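Local atomic coordinates of myosin light chain (Saccharomyces cerevisiae, PDB entry 1M45), a protein that serves as a calmodulin-like light chain that binds IQ motifs of the myosins MYO1 and MYO2 and of IQG1, and takes part in cytokinesis. Residues Glu73-Ala76 and Thr77-Lys81; Lys99-Val102 and Gly103-Arg106; Glu129-Ser132 and Asn133-Asp137. One frame throughout, in Å; residues are numbered along the deposited sequence. Where two conformers were deposited one is given.

Contacts 2 and 3 are neighbours, their centres about 8 Å apart, in the EF-hand pair of the C-terminal half; contact 1 spans the end of helix 71-75 and the start of the linker after it, its nearest atoms about 14 Å from contact 2 and 13 Å from contact 3. Contacts 1 and 3 are largely surface, whereas contact 2 is partly buried through Val100 and Leu105. Contacts 2 and 3 share the two-stranded sheet 99-101/135-137, where Val100 pairs with Ile136. The chemistry follows the place: threonine hydroxyls fold back on helix carbonyls in contact 1, a serine caps a helix start in contact 2, and an aspartate carboxylate organises a tight turn in contact 3.

Contact 1 (Glu73-Ala76 and Thr77-Lys81); sequences ELDA and TTKAK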
ATOM      1  N   GLU A  73     -11.072 -12.044  -0.954  1.00 20.61           N
ATOM      2  CA  GLU A  73      -9.957 -11.756  -0.047  1.00 20.70           C
ATOM      3  C   GLU A  73      -9.201 -10.516  -0.478  1.00 19.23           C
ATOM      4  O   GLU A  73      -8.723  -9.738   0.370  1.00 18.91           O
ATOM      5  CB  GLU A  73      -9.007 -12.942   0.023  1.00 20.57           C
ATOM      6  CG  GLU A  73      -9.672 -14.198   0.596  1.00 23.28           C
ATOM      7  CD  GLU A  73     -10.415 -15.055  -0.429  1.00 24.57           C
ATOM      8  OE1 GLU A  73     -10.844 -14.589  -1.508  1.00 20.92           O
ATOM      9  OE2 GLU A  73     -10.615 -16.246  -0.121  1.00 29.39           O
ATOM     10  N   LEU A  74      -9.107 -10.318  -1.787  1.00 18.20           N
ATOM     11  CA  LEU A  74      -8.386  -9.137  -2.308  1.00 17.25           C
ATOM     12  C   LEU A  74      -9.250  -7.905  -2.142  1.00 17.79           C
ATOM     13  O   LEU A  74      -8.769  -6.864  -1.709  1.00 18.12           O
ATOM     14  CB  LEU A  74      -7.968  -9.332  -3.788  1.00 16.13           C
ATOM     15  CG  LEU A  74      -6.852 -10.376  -3.944  1.00 16.05           C
ATOM     16  CD1 LEU A  74      -6.746 -10.781  -5.416  1.00 15.58           C
ATOM     17  CD2 LEU A  74      -5.548  -9.710  -3.510  1.00 17.05           C
ATOM     18  N   ASP A  75     -10.536  -8.047  -2.441  0.50 17.81           N
ATOM     19  CA  ASP A  75     -11.450  -6.944  -2.256  0.50 17.84           C
ATOM     20  C   ASP A  75     -11.494  -6.482  -0.792  0.50 17.65           C
ATOM     21  O   ASP A  75     -11.638  -5.300  -0.544  0.50 17.67           O
ATOM     22  CB  ASP A  75     -12.841  -7.340  -2.729  0.50 18.26           C
ATOM     23  CG  ASP A  75     -13.821  -6.269  -2.523  0.50 18.18           C
ATOM     24  OD1 ASP A  75     -13.604  -5.163  -3.061  0.50 18.49           O
ATOM     25  OD2 ASP A  75     -14.834  -6.445  -1.821  0.50 22.77           O
ATOM     26  N   ALA A  76     -11.370  -7.419   0.151  1.00 17.08           N
ATOM     27  CA  ALA A  76     -11.328  -7.116   1.594  1.00 17.64           C
ATOM     28  C   ALA A  76     -10.154  -6.221   1.984  1.00 18.29           C
ATOM     29  O   ALA A  76     -10.212  -5.568   3.031  1.00 20.74           O
ATOM     30  CB  ALA A  76     -11.290  -8.403   2.409  1.00 18.44           C
ATOM     31  N   THR A  77      -9.110  -6.155   1.144  1.00 15.95           N
ATOM     32  CA  THR A  77      -7.964  -5.280   1.444  1.00 16.13           C
ATOM     33  C   THR A  77      -8.198  -3.836   0.996  1.00 15.68           C
ATOM     34  O   THR A  77      -7.327  -2.999   1.216  1.00 16.30           O
ATOM     35  CB  THR A  77      -6.639  -5.791   0.816  1.00 14.52           C
ATOM     36  OG1 THR A  77      -6.679  -5.578  -0.590  1.00 16.73           O
ATOM     37  CG2 THR A  77      -6.449  -7.330   1.048  1.00 14.29           C
ATOM     38  N   THR A  78      -9.365  -3.541   0.418  1.00 15.96           N
ATOM     39  CA  THR A  78      -9.651  -2.176  -0.060  1.00 16.00           C
ATOM     40  C   THR A  78     -10.753  -1.494   0.726  1.00 15.40           C
ATOM     41  O   THR A  78     -11.293  -0.490   0.289  1.00 17.15           O
ATOM     42  CB  THR A  78     -10.025  -2.152  -1.545  1.00 16.13           C
ATOM     43  OG1 THR A  78     -11.311  -2.759  -1.736  1.00 16.05           O
ATOM     44  CG2 THR A  78      -8.989  -2.949  -2.389  1.00 17.98           C
ATOM     45  N   LYS A  79     -11.069  -2.054   1.886  1.00 14.69           N
ATOM     46  CA  LYS A  79     -12.192  -1.517   2.652  1.00 16.91           C
ATOM     47  C   LYS A  79     -11.821  -0.682   3.853  1.00 16.48           C
ATOM     48  O   LYS A  79     -12.684  -0.444   4.710  1.00 18.48           O
ATOM     49  CB  LYS A  79     -13.072  -2.680   3.089  1.00 16.84           C
ATOM     50  CG  LYS A  79     -13.653  -3.435   1.894  1.00 22.00           C
ATOM     51  CD  LYS A  79     -14.492  -4.632   2.349  1.00 27.13           C
ATOM     52  CE  LYS A  79     -15.168  -5.253   1.122  1.00 30.22           C
ATOM     53  NZ  LYS A  79     -15.868  -6.535   1.441  1.00 34.29           N
ATOM     54  N   ALA A  80     -10.569  -0.253   3.964  1.00 15.06           N
ATOM     55  CA  ALA A  80     -10.181   0.561   5.120  1.00 15.68           C
ATOM     56  C   ALA A  80     -10.843   1.906   5.134  1.00 16.05           C
ATOM     57  O   ALA A  80     -11.109   2.484   4.073  1.00 15.17           O
ATOM     58  CB  ALA A  80      -8.645   0.748   5.176  1.00 15.35           C
ATOM     59  N   LYS A  81     -11.091   2.427   6.339  1.00 17.67           N
ATOM     60  CA  LYS A  81     -11.757   3.711   6.482  1.00 18.20           C
ATOM     61  C   LYS A  81     -10.898   4.646   7.319  1.00 17.87           C
ATOM     62  O   LYS A  81     -10.104   4.194   8.145  1.00 17.56           O
ATOM     63  CB  LYS A  81     -13.122   3.517   7.159  1.00 19.45           C
ATOM     64  CG  LYS A  81     -14.070   2.645   6.359  1.00 20.78           C
ATOM     65  CD  LYS A  81     -15.452   2.640   7.023  1.00 25.39           C
ATOM     66  CE  LYS A  81     -16.476   1.987   6.120  1.00 29.15           C
ATOM     67  NZ  LYS A  81     -17.863   2.182   6.678  1.00 30.68           N
TER
HETATM   68  O   HOH W   1     -14.478  -8.655   0.242  1.00 30.22           O
HETATM   69  O   HOH W   2      -9.359  -3.246   4.065  1.00 26.10           O
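Two carbonyl groups, those of Leu74 and Asp75, are each met twice by the threonine three residues on. Thr77 OG1 comes in the plane of the Leu74 carbonyl, 2.7 Å from Leu74 O, while Thr77 N sits over a face, 59° out of that plane and 3.0 Å from the same oxygen. Asp75 O repeats the pattern: Thr78 OG1 lies on a lone pair at 2.8 Å, and Thr78 N approaches from above the plane. Chi1 of 73° and 70° sets each hydroxyl between its own N and carbonyl carbon, pointing back at the carbonyl three residues earlier. These successive i to i+3 bonds lead helix 71-75 into the linker between the two halves of this calmodulin-like fold, where Ala80 packs on an aromatic side chain of the bound peptide. Thr77 OG1 has a second partner in Asn36 N, and Leu74 faces Leu41 and Ile45 of helix 39-47. At the carboxylate of Asp75, Lys79 crosses at about a right angle: its extended chain brings NZ to 3.4 Å from Asp75 OD2, a long salt bridge backed by a water joining the two. Asp75 was modelled in two conformers; the salt bridge is described for one.

Contact 2 (Lys99-Val102 and Gly103-Arg106); sequences KVSV and GDLR
A chi1 of 67° places Ser101 OG between its own N and carbonyl carbon, facing the first turn of helix 102-111, where it accepts from Asp104 N at 3.0 Å. Asp104 answers with chi1 -76°, which keeps CG beside its backbone N and swings the carboxylate back over the serine, its CG 3.1 Å from Ser101 OG. Ser101 is thus the N-cap. Where a capping box would have a direct bond, a water accepts from Ser101 N at 2.9 Å and donates to Asp104 OD2 at 2.7 Å. Regular helix bonds follow at once, Leu105 N to Ser101 O and Arg106 N to Val102 O. With an alanine in place of Ser101, Asp104 N would probably be left without its cap and the first turn held less firmly. On the buried side, Val100, given in one of two conformers, lays CG1 against Asp104 CB at 3.6 Å, and Leu105 joins it on Phe89 of helix 83-90. Arg106 reaches across to helix 118-125, with NH2 in a salt bridge to Asp122 and NH1 in one to Asp118. This is the exit of an EF-hand loop, from strand into helix, and Lys99 and Asp104 belong to an inferred calcium site. The carboxylate of Asp104, near the helix start and served by a water, is likely to have its negative charge stabilised there.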
ATOM      1  N   LYS A  99      -3.000  17.128  14.011  1.00 20.96           N
ATOM      2  CA  LYS A  99      -1.731  17.142  13.321  1.00 20.54           C
ATOM      3  C   LYS A  99      -0.683  16.294  14.012  1.00 19.42           C
ATOM      4  O   LYS A  99      -0.711  16.089  15.232  1.00 19.96           O
ATOM      5  CB  LYS A  99      -1.211  18.588  13.189  1.00 21.70           C
ATOM      6  CG  LYS A  99      -2.113  19.473  12.327  1.00 24.38           C
ATOM      7  CD  LYS A  99      -1.515  20.835  12.115  1.00 28.83           C
ATOM      8  CE  LYS A  99      -2.307  21.627  11.088  1.00 30.09           C
ATOM      9  NZ  LYS A  99      -3.685  21.895  11.522  1.00 32.78           N
ATOM     10  N   VAL A 100       0.255  15.807  13.208  0.50 19.33           N
ATOM     11  CA  VAL A 100       1.389  15.045  13.700  0.50 18.53           C
ATOM     12  C   VAL A 100       2.644  15.580  13.025  0.50 17.89           C
ATOM     13  O   VAL A 100       2.607  15.982  11.865  0.50 16.85           O
ATOM     14  CB  VAL A 100       1.166  13.545  13.433  0.50 19.19           C
ATOM     15  CG1 VAL A 100       2.426  12.719  13.648  0.50 21.16           C
ATOM     16  CG2 VAL A 100       0.048  13.034  14.346  0.50 18.91           C
ATOM     17  N   SER A 101       3.758  15.593  13.759  1.00 17.50           N
ATOM     18  CA  SER A 101       5.017  16.041  13.184  1.00 17.49           C
ATOM     19  C   SER A 101       5.480  15.010  12.163  1.00 17.08           C
ATOM     20  O   SER A 101       5.184  13.800  12.306  1.00 16.41           O
ATOM     21  CB  SER A 101       6.087  16.246  14.245  1.00 17.75           C
ATOM     22  OG  SER A 101       6.457  15.009  14.821  1.00 17.30           O
ATOM     23  N   VAL A 102       6.171  15.493  11.130  1.00 16.24           N
ATOM     24  CA  VAL A 102       6.703  14.587  10.110  1.00 16.00           C
ATOM     25  C   VAL A 102       7.661  13.581  10.748  1.00 15.99           C
ATOM     26  O   VAL A 102       7.720  12.414  10.338  1.00 15.54           O
ATOM     27  CB  VAL A 102       7.310  15.346   8.920  1.00 18.08           C
ATOM     28  CG1 VAL A 102       8.503  16.183   9.337  1.00 17.05           C
ATOM     29  CG2 VAL A 102       7.723  14.363   7.844  1.00 16.60           C
ATOM     30  N   GLY A 103       8.404  14.028  11.762  1.00 15.38           N
ATOM     31  CA  GLY A 103       9.286  13.109  12.474  1.00 15.83           C
ATOM     32  C   GLY A 103       8.520  12.008  13.206  1.00 14.89           C
ATOM     33  O   GLY A 103       8.937  10.850  13.191  1.00 15.56           O
ATOM     34  N   ASP A 104       7.415  12.361  13.864  1.00 15.84           N
ATOM     35  CA  ASP A 104       6.606  11.344  14.537  1.00 15.92           C
ATOM     36  C   ASP A 104       5.958  10.397  13.522  1.00 15.63           C
ATOM     37  O   ASP A 104       5.745   9.209  13.819  1.00 15.99           O
ATOM     38  CB  ASP A 104       5.531  11.958  15.397  1.00 17.38           C
ATOM     39  CG  ASP A 104       6.076  12.524  16.690  1.00 18.82           C
ATOM     40  OD1 ASP A 104       7.190  12.142  17.108  1.00 24.06           O
ATOM     41  OD2 ASP A 104       5.412  13.298  17.367  1.00 21.49           O
ATOM     42  N   LEU A 105       5.624  10.926  12.338  1.00 15.69           N
ATOM     43  CA  LEU A 105       5.007  10.060  11.333  1.00 15.41           C
ATOM     44  C   LEU A 105       6.027   9.044  10.875  1.00 15.69           C
ATOM     45  O   LEU A 105       5.728   7.836  10.722  1.00 15.24           O
ATOM     46  CB  LEU A 105       4.432  10.871  10.174  1.00 15.97           C
ATOM     47  CG  LEU A 105       3.851  10.043   9.014  1.00 15.98           C
ATOM     48  CD1 LEU A 105       2.780   9.092   9.545  1.00 18.21           C
ATOM     49  CD2 LEU A 105       3.204  11.016   7.965  1.00 20.87           C
ATOM     50  N   ARG A 106       7.249   9.522  10.635  1.00 15.97           N
ATOM     51  CA  ARG A 106       8.309   8.573  10.263  1.00 14.79           C
ATOM     52  C   ARG A 106       8.528   7.533  11.350  1.00 14.06           C
ATOM     53  O   ARG A 106       8.729   6.328  11.054  1.00 15.46           O
ATOM     54  CB  ARG A 106       9.601   9.306   9.928  1.00 14.42           C
ATOM     55  CG  ARG A 106      10.695   8.385   9.442  1.00 14.52           C
ATOM     56  CD  ARG A 106      11.888   9.156   8.888  1.00 16.56           C
ATOM     57  NE  ARG A 106      11.489   9.825   7.643  1.00 15.75           N
ATOM     58  CZ  ARG A 106      11.710   9.349   6.427  1.00 13.61           C
ATOM     59  NH1 ARG A 106      12.328   8.188   6.241  1.00 14.60           N
ATOM     60  NH2 ARG A 106      11.266  10.025   5.370  1.00 15.48           N
TER
HETATM   61  O   HOH W   3       3.297  14.643  16.422  1.00 28.60           O

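Contact 3 (Glu129-Ser132 and Asn133-Asp137); sequences EVDS and NGEID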
ATOM      1  N   GLU A 129       1.937  17.329   2.122  0.50 24.54           N
ATOM      2  CA  GLU A 129       2.158  18.688   2.574  0.50 25.06           C
ATOM      3  C   GLU A 129       2.581  18.710   4.022  0.50 24.38           C
ATOM      4  O   GLU A 129       1.969  18.060   4.885  0.50 23.08           O
ATOM      5  CB  GLU A 129       0.905  19.539   2.366  0.50 25.77           C
ATOM      6  CG  GLU A 129       0.542  19.756   0.904  0.50 29.42           C
ATOM      7  CD  GLU A 129       1.552  20.612   0.168  0.50 32.22           C
ATOM      8  OE1 GLU A 129       2.664  20.132  -0.129  0.50 34.46           O
ATOM      9  OE2 GLU A 129       1.225  21.780  -0.119  0.50 35.77           O
ATOM     10  N   VAL A 130       3.655  19.445   4.277  1.00 24.33           N
ATOM     11  CA  VAL A 130       4.166  19.616   5.632  1.00 24.68           C
ATOM     12  C   VAL A 130       4.133  21.121   5.902  1.00 25.45           C
ATOM     13  O   VAL A 130       4.645  21.892   5.082  1.00 27.01           O
ATOM     14  CB  VAL A 130       5.608  19.058   5.771  1.00 24.53           C
ATOM     15  CG1 VAL A 130       6.116  19.263   7.159  1.00 23.24           C
ATOM     16  CG2 VAL A 130       5.660  17.588   5.424  1.00 24.65           C
ATOM     17  N   ASP A 131       3.529  21.528   7.016  1.00 25.20           N
ATOM     18  CA  ASP A 131       3.378  22.954   7.299  1.00 25.64           C
ATOM     19  C   ASP A 131       4.636  23.615   7.884  1.00 26.70           C
ATOM     20  O   ASP A 131       5.699  22.974   8.015  1.00 25.84           O
ATOM     21  CB  ASP A 131       2.105  23.231   8.124  1.00 25.49           C
ATOM     22  CG  ASP A 131       2.209  22.753   9.553  1.00 24.92           C
ATOM     23  OD1 ASP A 131       3.338  22.581  10.058  1.00 23.52           O
ATOM     24  OD2 ASP A 131       1.217  22.514  10.274  1.00 28.53           O
ATOM     25  N   SER A 132       4.521  24.894   8.239  1.00 27.74           N
ATOM     26  CA  SER A 132       5.662  25.654   8.743  1.00 28.18           C
ATOM     27  C   SER A 132       6.154  25.177  10.109  1.00 27.61           C
ATOM     28  O   SER A 132       7.197  25.624  10.604  1.00 27.73           O
ATOM     29  CB  SER A 132       5.309  27.152   8.769  1.00 28.73           C
ATOM     30  OG  SER A 132       4.221  27.404   9.649  1.00 30.41           O
ATOM     31  N   ASN A 133       5.398  24.284  10.734  1.00 26.27           N
ATOM     32  CA  ASN A 133       5.801  23.728  12.006  1.00 26.49           C
ATOM     33  C   ASN A 133       6.291  22.290  11.818  1.00 23.99           C
ATOM     34  O   ASN A 133       6.494  21.575  12.784  1.00 24.16           O
ATOM     35  CB  ASN A 133       4.650  23.772  13.021  1.00 27.61           C
ATOM     36  CG  ASN A 133       4.089  25.184  13.202  1.00 32.03           C
ATOM     37  OD1 ASN A 133       3.244  25.650  12.425  1.00 38.40           O
ATOM     38  ND2 ASN A 133       4.586  25.877  14.208  1.00 34.73           N
ATOM     39  N   GLY A 134       6.490  21.892  10.570  1.00 22.07           N
ATOM     40  CA  GLY A 134       6.891  20.525  10.307  1.00 21.14           C
ATOM     41  C   GLY A 134       5.786  19.530  10.606  1.00 20.36           C
ATOM     42  O   GLY A 134       6.084  18.353  10.747  1.00 19.78           O
ATOM     43  N   GLU A 135       4.524  19.969  10.591  1.00 20.80           N
ATOM     44  CA  GLU A 135       3.386  19.083  10.864  1.00 20.22           C
ATOM     45  C   GLU A 135       2.516  18.725   9.671  1.00 19.81           C
ATOM     46  O   GLU A 135       2.438  19.460   8.679  1.00 20.44           O
ATOM     47  CB  GLU A 135       2.513  19.658  11.970  1.00 21.32           C
ATOM     48  CG  GLU A 135       3.285  19.753  13.279  1.00 24.03           C
ATOM     49  CD  GLU A 135       2.393  20.053  14.461  1.00 30.77           C
ATOM     50  OE1 GLU A 135       1.560  20.960  14.362  1.00 31.34           O
ATOM     51  OE2 GLU A 135       2.518  19.358  15.482  1.00 36.15           O
ATOM     52  N   ILE A 136       1.817  17.594   9.811  1.00 18.49           N
ATOM     53  CA  ILE A 136       0.964  17.066   8.750  1.00 18.37           C
ATOM     54  C   ILE A 136      -0.432  16.897   9.309  1.00 18.50           C
ATOM     55  O   ILE A 136      -0.585  16.410  10.424  1.00 18.83           O
ATOM     56  CB  ILE A 136       1.514  15.672   8.325  1.00 18.34           C
ATOM     57  CG1 ILE A 136       2.827  15.823   7.580  1.00 19.08           C
ATOM     58  CG2 ILE A 136       0.513  14.920   7.401  1.00 17.77           C
ATOM     59  CD1 ILE A 136       3.626  14.500   7.511  1.00 17.95           C
ATOM     60  N   ASP A 137      -1.446  17.285   8.525  1.00 18.29           N
ATOM     61  CA  ASP A 137      -2.850  17.072   8.892  1.00 18.69           C
ATOM     62  C   ASP A 137      -3.112  15.584   8.642  1.00 18.00           C
ATOM     63  O   ASP A 137      -3.128  15.159   7.496  1.00 18.25           O
ATOM     64  CB  ASP A 137      -3.766  17.928   7.994  1.00 19.00           C
ATOM     65  CG  ASP A 137      -5.218  17.804   8.380  1.00 24.20           C
ATOM     66  OD1 ASP A 137      -5.714  16.675   8.431  1.00 23.23           O
ATOM     67  OD2 ASP A 137      -5.938  18.781   8.707  1.00 29.76           O
TER
HETATM   68  O   HOH W   4      -0.545  18.206   5.880  1.00 26.21           O
HETATM   69  O   HOH W   5       1.143  23.211  12.777  1.00 34.66           O
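The side chain of Asp131 leans over the turn made by Ser132 and Asn133 and touches Glu135 along its whole length. CB rests 3.8 Å from Glu135 O, and CG passes closer to the same oxygen. OD1 is gripped by two backbone groups: Asn133 N at 2.8 Å and Glu135 N at 2.9 Å reach it from opposite faces of the carboxylate, 42° and 52° out of its plane. A chi1 of 71°, with CG between the backbone N and carbonyl carbon, sets OD1 over the turn for both bonds, which should hold the carboxylate against rotation. OD2 lies beside Glu135 CB, 3.6 Å away. A water sits between Asp131 OD2 and Glu135 OE1, though it cannot donate to every acceptor around it, and its two bonds here may not both be made at once. The bond from Asn133 N closes an Asx turn, superposed on a type I beta turn from Asp131 to Gly134. Gly134, with positive phi, then forms a G1 beta bulge: Gly134 N returns to Asp131 O, and Asp131 N gives an almost straight bond to Glu135 O at 2.9 Å. The hairpin-like loop belongs to an EF-hand and leads into strand 135-137, paired with strand 99-101; Asp131 is an inferred calcium ligand. The side chains of Asp131 and Glu135 run side by side, pointing the same way, their carboxylates tilted against each other with OD2 and OE1 4.4 Å apart, and the aliphatic part of Lys99 on strand 99-101 touches both. On the other flank Val130 presses CG1 tightly on Gly134 CA, 3.5 Å away, while its CG2 meets Ile136 CG1 at 4.0 Å. Ile136 continues inward to Val102 and Leu105 of helix 102-111, and a second water bridges Glu129 O and Asp137 N.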